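PDB 5FFJ: endonuclease and methylase LlaGI from Lactococcus lactis, which probably recognises a specific DNA sequence and methylates adenine in it, with a helicase-like ATPase and, in the full-length enzyme, a nuclease to cut unmodified DNA. Local coordinates for residues P874-K886 against M896-N909. Sequence-based numbering, arbitrary orientation.
Sequences PRLFKSIADSYVK and MYDSYVLSIRWASN. With nucleotides of chain C.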
ATOM      1  N   PRO A 874     -25.363   1.456   5.550  1.00 71.72           N
ATOM      2  CA  PRO A 874     -26.671   1.017   5.038  1.00 66.02           C
ATOM      3  C   PRO A 874     -27.564   2.140   4.514  1.00 64.27           C
ATOM      4  O   PRO A 874     -28.229   1.959   3.492  1.00 62.91           O
ATOM      5  CB  PRO A 874     -27.316   0.346   6.258  1.00 64.64           C
ATOM      6  CG  PRO A 874     -26.167  -0.077   7.108  1.00 60.06           C
ATOM      7  CD  PRO A 874     -25.131   0.981   6.927  1.00 64.52           C
ATOM      8  N   ARG A 875     -27.575   3.281   5.193  1.00 66.39           N
ATOM      9  CA  ARG A 875     -28.468   4.374   4.823  1.00 70.71           C
ATOM     10  C   ARG A 875     -27.975   5.083   3.565  1.00 68.71           C
ATOM     11  O   ARG A 875     -28.766   5.675   2.830  1.00 70.29           O
ATOM     12  CB  ARG A 875     -28.605   5.372   5.978  1.00 73.62           C
ATOM     13  CG  ARG A 875     -30.041   5.825   6.241  1.00 94.95           C
ATOM     14  CD  ARG A 875     -30.469   5.669   7.700  1.00 83.71           C
ATOM     15  NE  ARG A 875     -30.308   6.909   8.457  1.00 96.77           N
ATOM     16  CZ  ARG A 875     -31.038   7.247   9.517  1.00 96.61           C
ATOM     17  NH1 ARG A 875     -31.994   6.444   9.966  1.00 92.42           N
ATOM     18  NH2 ARG A 875     -30.810   8.398  10.132  1.00105.46           N
ATOM     19  N   LEU A 876     -26.669   5.016   3.315  1.00 73.45           N
ATOM     20  CA  LEU A 876     -26.083   5.640   2.132  1.00 60.95           C
ATOM     21  C   LEU A 876     -26.146   4.701   0.929  1.00 68.05           C
ATOM     22  O   LEU A 876     -26.337   5.147  -0.203  1.00 56.97           O
ATOM     23  CB  LEU A 876     -24.635   6.056   2.401  1.00 60.78           C
ATOM     24  CG  LEU A 876     -23.890   6.694   1.222  1.00 63.44           C
ATOM     25  CD1 LEU A 876     -24.564   7.980   0.763  1.00 42.57           C
ATOM     26  CD2 LEU A 876     -22.441   6.958   1.594  1.00 60.57           C
ATOM     27  N   PHE A 877     -25.974   3.406   1.176  1.00 71.69           N
ATOM     28  CA  PHE A 877     -26.126   2.402   0.127  1.00 64.11           C
ATOM     29  C   PHE A 877     -27.523   2.479  -0.473  1.00 64.07           C
ATOM     30  O   PHE A 877     -27.699   2.386  -1.689  1.00 58.49           O
ATOM     31  CB  PHE A 877     -25.881   0.992   0.672  1.00 62.77           C
ATOM     32  CG  PHE A 877     -24.429   0.648   0.886  1.00 65.99           C
ATOM     33  CD1 PHE A 877     -23.426   1.585   0.682  1.00 61.96           C
ATOM     34  CD2 PHE A 877     -24.070  -0.627   1.289  1.00 68.69           C
ATOM     35  CE1 PHE A 877     -22.098   1.251   0.882  1.00 62.70           C
ATOM     36  CE2 PHE A 877     -22.746  -0.964   1.491  1.00 48.32           C
ATOM     37  CZ  PHE A 877     -21.760  -0.025   1.287  1.00 59.89           C
ATOM     38  N   LYS A 878     -28.519   2.641   0.392  1.00 46.99           N
ATOM     39  CA  LYS A 878     -29.905   2.714  -0.049  1.00 65.15           C
ATOM     40  C   LYS A 878     -30.119   3.937  -0.930  1.00 63.03           C
ATOM     41  O   LYS A 878     -30.905   3.901  -1.877  1.00 63.46           O
ATOM     42  CB  LYS A 878     -30.850   2.754   1.154  1.00 71.35           C
ATOM     43  CG  LYS A 878     -32.327   2.684   0.797  1.00 75.19           C
ATOM     44  CD  LYS A 878     -32.698   1.338   0.185  1.00 78.96           C
ATOM     45  CE  LYS A 878     -34.154   1.299  -0.249  1.00 89.71           C
ATOM     46  NZ  LYS A 878     -35.079   1.744   0.830  1.00 81.50           N
ATOM     47  N   SER A 879     -29.413   5.019  -0.615  1.00 60.15           N
ATOM     48  CA  SER A 879     -29.471   6.224  -1.430  1.00 59.13           C
ATOM     49  C   SER A 879     -28.877   5.941  -2.805  1.00 69.97           C
ATOM     50  O   SER A 879     -29.466   6.288  -3.829  1.00 68.82           O
ATOM     51  CB  SER A 879     -28.724   7.373  -0.754  1.00 55.26           C
ATOM     52  OG  SER A 879     -29.015   8.605  -1.392  1.00 69.43           O
ATOM     53  N   ILE A 880     -27.704   5.312  -2.814  1.00 61.70           N
ATOM     54  CA  ILE A 880     -27.079   4.854  -4.050  1.00 60.06           C
ATOM     55  C   ILE A 880     -28.020   3.920  -4.802  1.00 61.86           C
ATOM     56  O   ILE A 880     -28.185   4.025  -6.018  1.00 64.34           O
ATOM     57  CB  ILE A 880     -25.751   4.109  -3.772  1.00 64.41           C
ATOM     58  CG1 ILE A 880     -24.703   5.058  -3.183  1.00 69.65           C
ATOM     59  CG2 ILE A 880     -25.221   3.444  -5.041  1.00 69.30           C
ATOM     60  CD1 ILE A 880     -24.098   6.033  -4.177  1.00 60.05           C
ATOM     61  N   ALA A 881     -28.630   3.001  -4.060  1.00 65.32           N
ATOM     62  CA  ALA A 881     -29.477   1.964  -4.640  1.00 57.28           C
ATOM     63  C   ALA A 881     -30.709   2.537  -5.334  1.00 58.49           C
ATOM     64  O   ALA A 881     -31.110   2.057  -6.393  1.00 50.31           O
ATOM     65  CB  ALA A 881     -29.896   0.983  -3.564  1.00 51.06           C
ATOM     66  N   ASP A 882     -31.307   3.562  -4.733  1.00 64.32           N
ATOM     67  CA  ASP A 882     -32.535   4.150  -5.260  1.00 65.02           C
ATOM     68  C   ASP A 882     -32.265   5.136  -6.397  1.00 62.19           C
ATOM     69  O   ASP A 882     -33.169   5.456  -7.174  1.00 60.40           O
ATOM     70  CB  ASP A 882     -33.308   4.855  -4.140  1.00 66.61           C
ATOM     71  CG  ASP A 882     -33.801   3.892  -3.073  1.00 68.12           C
ATOM     72  OD1 ASP A 882     -34.184   2.754  -3.420  1.00 59.15           O
ATOM     73  OD2 ASP A 882     -33.805   4.276  -1.884  1.00 72.97           O
ATOM     74  N   SER A 883     -31.027   5.612  -6.491  1.00 66.35           N
ATOM     75  CA  SER A 883     -30.657   6.604  -7.497  1.00 68.86           C
ATOM     76  C   SER A 883     -29.823   6.007  -8.626  1.00 65.81           C
ATOM     77  O   SER A 883     -30.340   5.713  -9.704  1.00 60.83           O
ATOM     78  CB  SER A 883     -29.886   7.756  -6.844  1.00 64.15           C
ATOM     79  OG  SER A 883     -28.755   7.279  -6.135  1.00 68.99           O
ATOM     80  N   TYR A 884     -28.532   5.830  -8.366  1.00 68.29           N
ATOM     81  CA  TYR A 884     -27.585   5.424  -9.398  1.00 67.56           C
ATOM     82  C   TYR A 884     -27.855   4.009  -9.906  1.00 63.73           C
ATOM     83  O   TYR A 884     -27.896   3.774 -11.114  1.00 52.29           O
ATOM     84  CB  TYR A 884     -26.156   5.517  -8.861  1.00 66.94           C
ATOM     85  CG  TYR A 884     -25.786   6.880  -8.310  1.00 55.48           C
ATOM     86  CD1 TYR A 884     -26.413   8.033  -8.765  1.00 49.90           C
ATOM     87  CD2 TYR A 884     -24.808   7.010  -7.333  1.00 61.81           C
ATOM     88  CE1 TYR A 884     -26.075   9.278  -8.262  1.00 54.62           C
ATOM     89  CE2 TYR A 884     -24.463   8.248  -6.825  1.00 59.37           C
ATOM     90  CZ  TYR A 884     -25.098   9.377  -7.292  1.00 56.69           C
ATOM     91  OH  TYR A 884     -24.750  10.608  -6.782  1.00 52.08           O
ATOM     92  N   VAL A 885     -28.038   3.072  -8.982  1.00 53.83           N
ATOM     93  CA  VAL A 885     -28.233   1.674  -9.345  1.00 54.40           C
ATOM     94  C   VAL A 885     -29.565   1.461 -10.058  1.00 54.41           C
ATOM     95  O   VAL A 885     -29.658   0.672 -10.998  1.00 60.17           O
ATOM     96  CB  VAL A 885     -28.175   0.767  -8.106  1.00 49.33           C
ATOM     97  CG1 VAL A 885     -28.391  -0.687  -8.496  1.00 54.36           C
ATOM     98  CG2 VAL A 885     -26.842   0.936  -7.392  1.00 53.69           C
ATOM     99  N   LYS A 886     -30.595   2.166  -9.601  1.00 58.10           N
ATOM    100  CA  LYS A 886     -31.934   2.020 -10.156  1.00 53.78           C
ATOM    101  C   LYS A 886     -31.985   2.422 -11.629  1.00 58.01           C
ATOM    102  O   LYS A 886     -32.648   1.769 -12.434  1.00 60.63           O
ATOM    103  CB  LYS A 886     -32.934   2.856  -9.353  1.00 65.71           C
ATOM    104  CG  LYS A 886     -34.374   2.731  -9.829  1.00 69.02           C
ATOM    105  N   MET A 896     -20.613   1.387  -8.486  1.00 54.03           N
ATOM    106  CA  MET A 896     -21.497   2.415  -7.949  1.00 47.20           C
ATOM    107  C   MET A 896     -21.373   2.538  -6.431  1.00 51.13           C
ATOM    108  O   MET A 896     -21.804   3.534  -5.850  1.00 54.17           O
ATOM    109  CB  MET A 896     -22.946   2.121  -8.328  1.00 47.24           C
ATOM    110  CG  MET A 896     -23.227   2.185  -9.823  1.00 47.56           C
ATOM    111  SD  MET A 896     -22.968   3.825 -10.533  1.00 54.79           S
ATOM    112  CE  MET A 896     -21.323   3.648 -11.230  1.00 53.34           C
ATOM    113  N   TYR A 897     -20.787   1.527  -5.795  1.00 52.45           N
ATOM    114  CA  TYR A 897     -20.526   1.575  -4.360  1.00 47.58           C
ATOM    115  C   TYR A 897     -19.056   1.884  -4.079  1.00 56.30           C
ATOM    116  O   TYR A 897     -18.577   1.713  -2.957  1.00 52.23           O
ATOM    117  CB  TYR A 897     -20.932   0.257  -3.700  1.00 53.10           C
ATOM    118  CG  TYR A 897     -22.421   0.022  -3.719  1.00 68.93           C
ATOM    119  CD1 TYR A 897     -23.038  -0.562  -4.817  1.00 62.92           C
ATOM    120  CD2 TYR A 897     -23.215   0.394  -2.643  1.00 57.66           C
ATOM    121  CE1 TYR A 897     -24.401  -0.773  -4.840  1.00 60.38           C
ATOM    122  CE2 TYR A 897     -24.577   0.187  -2.658  1.00 54.63           C
ATOM    123  CZ  TYR A 897     -25.165  -0.397  -3.758  1.00 52.96           C
ATOM    124  OH  TYR A 897     -26.523  -0.606  -3.778  1.00 64.96           O
ATOM    125  N   ASP A 898     -18.342   2.342  -5.103  1.00 59.10           N
ATOM    126  CA  ASP A 898     -16.981   2.832  -4.924  1.00 62.95           C
ATOM    127  C   ASP A 898     -17.030   4.077  -4.050  1.00 64.54           C
ATOM    128  O   ASP A 898     -17.948   4.889  -4.172  1.00 61.73           O
ATOM    129  CB  ASP A 898     -16.326   3.136  -6.276  1.00 65.75           C
ATOM    130  CG  ASP A 898     -14.836   3.430  -6.163  1.00 63.55           C
ATOM    131  OD1 ASP A 898     -14.415   4.099  -5.196  1.00 57.63           O
ATOM    132  OD2 ASP A 898     -14.082   2.990  -7.057  1.00 69.62           O
ATOM    133  N   SER A 899     -16.039   4.222  -3.175  1.00 64.95           N
ATOM    134  CA  SER A 899     -15.998   5.322  -2.214  1.00 55.92           C
ATOM    135  C   SER A 899     -16.181   6.689  -2.867  1.00 52.95           C
ATOM    136  O   SER A 899     -16.799   7.580  -2.288  1.00 57.44           O
ATOM    137  CB  SER A 899     -14.674   5.301  -1.447  1.00 51.82           C
ATOM    138  OG  SER A 899     -14.547   4.117  -0.680  1.00 62.56           O
ATOM    139  N   TYR A 900     -15.647   6.855  -4.072  1.00 61.22           N
ATOM    140  CA  TYR A 900     -15.720   8.144  -4.749  1.00 55.09           C
ATOM    141  C   TYR A 900     -17.134   8.395  -5.261  1.00 49.86           C
ATOM    142  O   TYR A 900     -17.554   9.541  -5.404  1.00 52.90           O
ATOM    143  CB  TYR A 900     -14.698   8.214  -5.892  1.00 65.33           C
ATOM    144  CG  TYR A 900     -15.210   7.782  -7.250  1.00 58.08           C
ATOM    145  CD1 TYR A 900     -15.822   8.693  -8.102  1.00 54.10           C
ATOM    146  CD2 TYR A 900     -15.057   6.474  -7.691  1.00 58.63           C
ATOM    147  CE1 TYR A 900     -16.284   8.311  -9.344  1.00 59.04           C
ATOM    148  CE2 TYR A 900     -15.516   6.082  -8.936  1.00 57.01           C
ATOM    149  CZ  TYR A 900     -16.127   7.006  -9.758  1.00 57.02           C
ATOM    150  OH  TYR A 900     -16.586   6.630 -10.999  1.00 54.71           O
ATOM    151  N   VAL A 901     -17.870   7.320  -5.528  1.00 47.98           N
ATOM    152  CA  VAL A 901     -19.263   7.436  -5.951  1.00 64.11           C
ATOM    153  C   VAL A 901     -20.152   7.657  -4.731  1.00 59.39           C
ATOM    154  O   VAL A 901     -21.176   8.334  -4.810  1.00 58.22           O
ATOM    155  CB  VAL A 901     -19.735   6.187  -6.716  1.00 66.72           C
ATOM    156  CG1 VAL A 901     -21.120   6.418  -7.305  1.00 56.53           C
ATOM    157  CG2 VAL A 901     -18.751   5.840  -7.821  1.00 61.15           C
ATOM    158  N   LEU A 902     -19.754   7.074  -3.603  1.00 54.36           N
ATOM    159  CA  LEU A 902     -20.418   7.340  -2.333  1.00 53.09           C
ATOM    160  C   LEU A 902     -20.242   8.807  -1.957  1.00 64.91           C
ATOM    161  O   LEU A 902     -21.176   9.454  -1.483  1.00 69.62           O
ATOM    162  CB  LEU A 902     -19.858   6.447  -1.224  1.00 48.04           C
ATOM    163  CG  LEU A 902     -19.996   4.933  -1.398  1.00 55.05           C
ATOM    164  CD1 LEU A 902     -19.365   4.204  -0.216  1.00 46.97           C
ATOM    165  CD2 LEU A 902     -21.450   4.531  -1.560  1.00 47.01           C
ATOM    166  N   SER A 903     -19.036   9.324  -2.176  1.00 58.57           N
ATOM    167  CA  SER A 903     -18.717  10.707  -1.845  1.00 60.07           C
ATOM    168  C   SER A 903     -19.583  11.686  -2.631  1.00 62.09           C
ATOM    169  O   SER A 903     -20.063  12.677  -2.082  1.00 75.52           O
ATOM    170  CB  SER A 903     -17.239  10.991  -2.114  1.00 68.17           C
ATOM    171  OG  SER A 903     -16.410  10.203  -1.279  1.00 68.39           O
ATOM    172  N   ILE A 904     -19.775  11.410  -3.917  1.00 56.32           N
ATOM    173  CA  ILE A 904     -20.628  12.250  -4.749  1.00 61.84           C
ATOM    174  C   ILE A 904     -22.070  12.162  -4.260  1.00 67.67           C
ATOM    175  O   ILE A 904     -22.778  13.167  -4.213  1.00 68.33           O
ATOM    176  CB  ILE A 904     -20.555  11.845  -6.237  1.00 56.48           C
ATOM    177  CG1 ILE A 904     -19.143  12.076  -6.779  1.00 58.81           C
ATOM    178  CG2 ILE A 904     -21.569  12.641  -7.066  1.00 50.38           C
ATOM    179  CD1 ILE A 904     -18.908  11.510  -8.165  1.00 69.21           C
ATOM    180  N   ARG A 905     -22.497  10.957  -3.898  1.00 67.91           N
ATOM    181  CA  ARG A 905     -23.841  10.742  -3.377  1.00 67.79           C
ATOM    182  C   ARG A 905     -24.040  11.513  -2.078  1.00 70.00           C
ATOM    183  O   ARG A 905     -24.942  12.345  -1.971  1.00 76.77           O
ATOM    184  CB  ARG A 905     -24.095   9.249  -3.150  1.00 63.67           C
ATOM    185  CG  ARG A 905     -25.478   8.900  -2.593  1.00 58.26           C
ATOM    186  CD  ARG A 905     -26.574   9.112  -3.624  1.00 54.92           C
ATOM    187  NE  ARG A 905     -26.972  10.512  -3.736  1.00 61.13           N
ATOM    188  CZ  ARG A 905     -27.675  11.013  -4.748  1.00 62.44           C
ATOM    189  NH1 ARG A 905     -28.054  10.236  -5.754  1.00 58.25           N
ATOM    190  NH2 ARG A 905     -27.993  12.300  -4.759  1.00 54.73           N
ATOM    191  N   TRP A 906     -23.189  11.228  -1.098  1.00 69.37           N
ATOM    192  CA  TRP A 906     -23.272  11.856   0.216  1.00 70.63           C
ATOM    193  C   TRP A 906     -23.209  13.376   0.117  1.00 69.82           C
ATOM    194  O   TRP A 906     -23.882  14.085   0.864  1.00 77.88           O
ATOM    195  CB  TRP A 906     -22.146  11.347   1.116  1.00 56.89           C
ATOM    196  CG  TRP A 906     -22.223  11.854   2.519  1.00 64.66           C
ATOM    197  CD1 TRP A 906     -22.748  11.206   3.597  1.00 76.04           C
ATOM    198  CD2 TRP A 906     -21.757  13.121   3.000  1.00 69.36           C
ATOM    199  NE1 TRP A 906     -22.637  11.986   4.720  1.00 80.62           N
ATOM    200  CE2 TRP A 906     -22.033  13.168   4.380  1.00 78.30           C
ATOM    201  CE3 TRP A 906     -21.133  14.218   2.399  1.00 74.22           C
ATOM    202  CZ2 TRP A 906     -21.707  14.270   5.169  1.00 70.71           C
ATOM    203  CZ3 TRP A 906     -20.811  15.311   3.184  1.00 74.46           C
ATOM    204  CH2 TRP A 906     -21.098  15.328   4.553  1.00 75.48           C
ATOM    205  N   ALA A 907     -22.393  13.870  -0.808  1.00 63.17           N
ATOM    206  CA  ALA A 907     -22.247  15.305  -1.012  1.00 76.87           C
ATOM    207  C   ALA A 907     -23.464  15.869  -1.736  1.00 69.09           C
ATOM    208  O   ALA A 907     -23.933  16.960  -1.416  1.00 75.63           O
ATOM    209  CB  ALA A 907     -20.977  15.603  -1.792  1.00 74.92           C
ATOM    210  N   SER A 908     -23.968  15.119  -2.712  1.00 74.99           N
ATOM    211  CA  SER A 908     -25.169  15.515  -3.440  1.00 71.70           C
ATOM    212  C   SER A 908     -26.344  15.674  -2.481  1.00 74.34           C
ATOM    213  O   SER A 908     -27.177  16.566  -2.648  1.00 79.18           O
ATOM    214  CB  SER A 908     -25.509  14.489  -4.525  1.00 72.02           C
ATOM    215  OG  SER A 908     -24.705  14.674  -5.678  1.00 65.63           O
ATOM    216  N   ASN A 909     -26.402  14.803  -1.478  1.00 65.41           N
ATOM    217  CA  ASN A 909     -27.426  14.888  -0.445  1.00 65.35           C
ATOM    218  C   ASN A 909     -27.162  16.050   0.501  1.00 73.71           C
ATOM    219  O   ASN A 909     -28.043  16.871   0.755  1.00 85.04           O
ATOM    220  CB  ASN A 909     -27.493  13.588   0.358  1.00 50.12           C
ATOM    221  CG  ASN A 909     -27.779  12.380  -0.507  1.00 64.29           C
ATOM    222  OD1 ASN A 909     -28.468  12.479  -1.524  1.00 47.40           O
ATOM    223  ND2 ASN A 909     -27.250  11.228  -0.107  1.00 51.38           N
TER
ATOM    224  P    DG C  20     -26.830  -3.894  -4.508  1.00 61.57           P
ATOM    225  OP1  DG C  20     -27.393  -2.579  -4.887  1.00 65.02           O
ATOM    226  OP2  DG C  20     -26.884  -4.340  -3.097  1.00 77.93           O
ATOM    227  O5'  DG C  20     -27.532  -4.995  -5.429  1.00 48.35           O
ATOM    228  C5'  DG C  20     -27.688  -4.740  -6.820  1.00 47.15           C
ATOM    229  C4'  DG C  20     -28.165  -5.977  -7.558  1.00 51.58           C
ATOM    230  O4'  DG C  20     -27.176  -7.042  -7.421  1.00 67.46           O
ATOM    231  C3'  DG C  20     -29.489  -6.568  -7.054  1.00 47.47           C
ATOM    232  O3'  DG C  20     -30.343  -6.865  -8.151  1.00 60.27           O
ATOM    233  C2'  DG C  20     -29.047  -7.821  -6.307  1.00 45.97           C
ATOM    234  C1'  DG C  20     -27.847  -8.245  -7.125  1.00 56.80           C
ATOM    235  N9   DG C  20     -26.933  -9.169  -6.452  1.00 53.00           N
ATOM    236  C8   DG C  20     -26.495  -9.121  -5.149  1.00 50.87           C
ATOM    237  N7   DG C  20     -25.680 -10.097  -4.839  1.00 42.22           N
ATOM    238  C5   DG C  20     -25.573 -10.836  -6.012  1.00 47.04           C
ATOM    239  C6   DG C  20     -24.828 -12.010  -6.293  1.00 37.05           C
ATOM    240  O6   DG C  20     -24.088 -12.652  -5.533  1.00 46.95           O
ATOM    241  N1   DG C  20     -25.004 -12.430  -7.610  1.00 38.62           N
ATOM    242  C2   DG C  20     -25.800 -11.793  -8.537  1.00 52.83           C
ATOM    243  N2   DG C  20     -25.850 -12.338  -9.760  1.00 49.35           N
ATOM    244  N3   DG C  20     -26.499 -10.697  -8.285  1.00 44.98           N
ATOM    245  C4   DG C  20     -26.338 -10.277  -7.010  1.00 49.18           C
ATOM    246  P    DG C  19     -20.750  -6.530  -2.341  1.00 64.36           P
ATOM    247  OP1  DG C  19     -19.962  -5.525  -1.600  1.00 44.39           O
ATOM    248  OP2  DG C  19     -21.206  -7.757  -1.649  1.00 37.78           O
ATOM    249  O5'  DG C  19     -22.016  -5.792  -2.972  1.00 38.75           O
ATOM    250  C5'  DG C  19     -21.825  -4.641  -3.794  1.00 50.33           C
ATOM    251  C4'  DG C  19     -22.935  -4.507  -4.823  1.00 48.40           C
ATOM    252  O4'  DG C  19     -22.734  -5.485  -5.877  1.00 45.87           O
ATOM    253  C3'  DG C  19     -24.341  -4.755  -4.294  1.00 55.52           C
ATOM    254  O3'  DG C  19     -25.293  -3.924  -4.976  1.00 46.81           O
ATOM    255  C2'  DG C  19     -24.547  -6.242  -4.567  1.00 51.96           C
ATOM    256  C1'  DG C  19     -23.766  -6.455  -5.863  1.00 55.42           C
ATOM    257  N9   DG C  19     -23.148  -7.778  -6.006  1.00 46.97           N
ATOM    258  C8   DG C  19     -22.436  -8.477  -5.057  1.00 49.90           C
ATOM    259  N7   DG C  19     -21.984  -9.625  -5.488  1.00 49.66           N
ATOM    260  C5   DG C  19     -22.413  -9.688  -6.808  1.00 42.92           C
ATOM    261  C6   DG C  19     -22.222 -10.697  -7.785  1.00 41.43           C
ATOM    262  O6   DG C  19     -21.616 -11.774  -7.671  1.00 47.51           O
ATOM    263  N1   DG C  19     -22.824 -10.361  -8.998  1.00 43.47           N
ATOM    264  C2   DG C  19     -23.516  -9.198  -9.235  1.00 44.31           C
ATOM    265  N2   DG C  19     -24.022  -9.048 -10.468  1.00 46.36           N
ATOM    266  N3   DG C  19     -23.699  -8.245  -8.330  1.00 53.19           N
ATOM    267  C4   DG C  19     -23.122  -8.556  -7.144  1.00 46.75           C
TER
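With CG set anti to the carbonyl carbon in both residues (chi1 -77° in F877, -67° in Y897), the two rings meet as a T-shaped pair: the CD2–CE2 edge of Y897 is directed at the face of F877, with the planes at 83°. Y897 CD2 comes 3.5 Å from F877 CD1. I880, branched at CB, serves two sides at once. Its CG2 sits over a face of the Y897 ring in a CH-pi contact, 4.1 Å from the centroid, while CD1 packs against CB of R905. In R905, CG anti to the backbone N and bends at chi2 and chi3 fold the aliphatic chain against helix 874-885, where S879, I880, S883 and Y884 receive it, a knob in a hole. Y884 OH lies over one face of the guanidinium, whose NH2 forms a salt bridge with E941, a mate for its buried charge. Helices 874-885 and 899-909 cross almost perpendicularly, their axes 10.0 Å apart, within the Rossmann-like methyltransferase domain, where A907 packs on I917 of sheet strand 915-922; helix 932-941 packs on Y884 and M896. Tyrosine suits position 897 because its apolar ring can be buried while its hydroxyl reaches OP1 of DG20 of chain C, in a hydrogen bond modelled so short that its exact length is doubtful. A phenylalanine here would probably keep the ring packing but leave that phosphate oxygen without its hydroxyl mate. L876, forked at CG, sets CD2 against L902 and CD1 against W906 and R905, 3.6 Å from R905 CG. Nearby, N909 ND2 makes a weak hydrogen bond to S879 OG, 3.4 Å long.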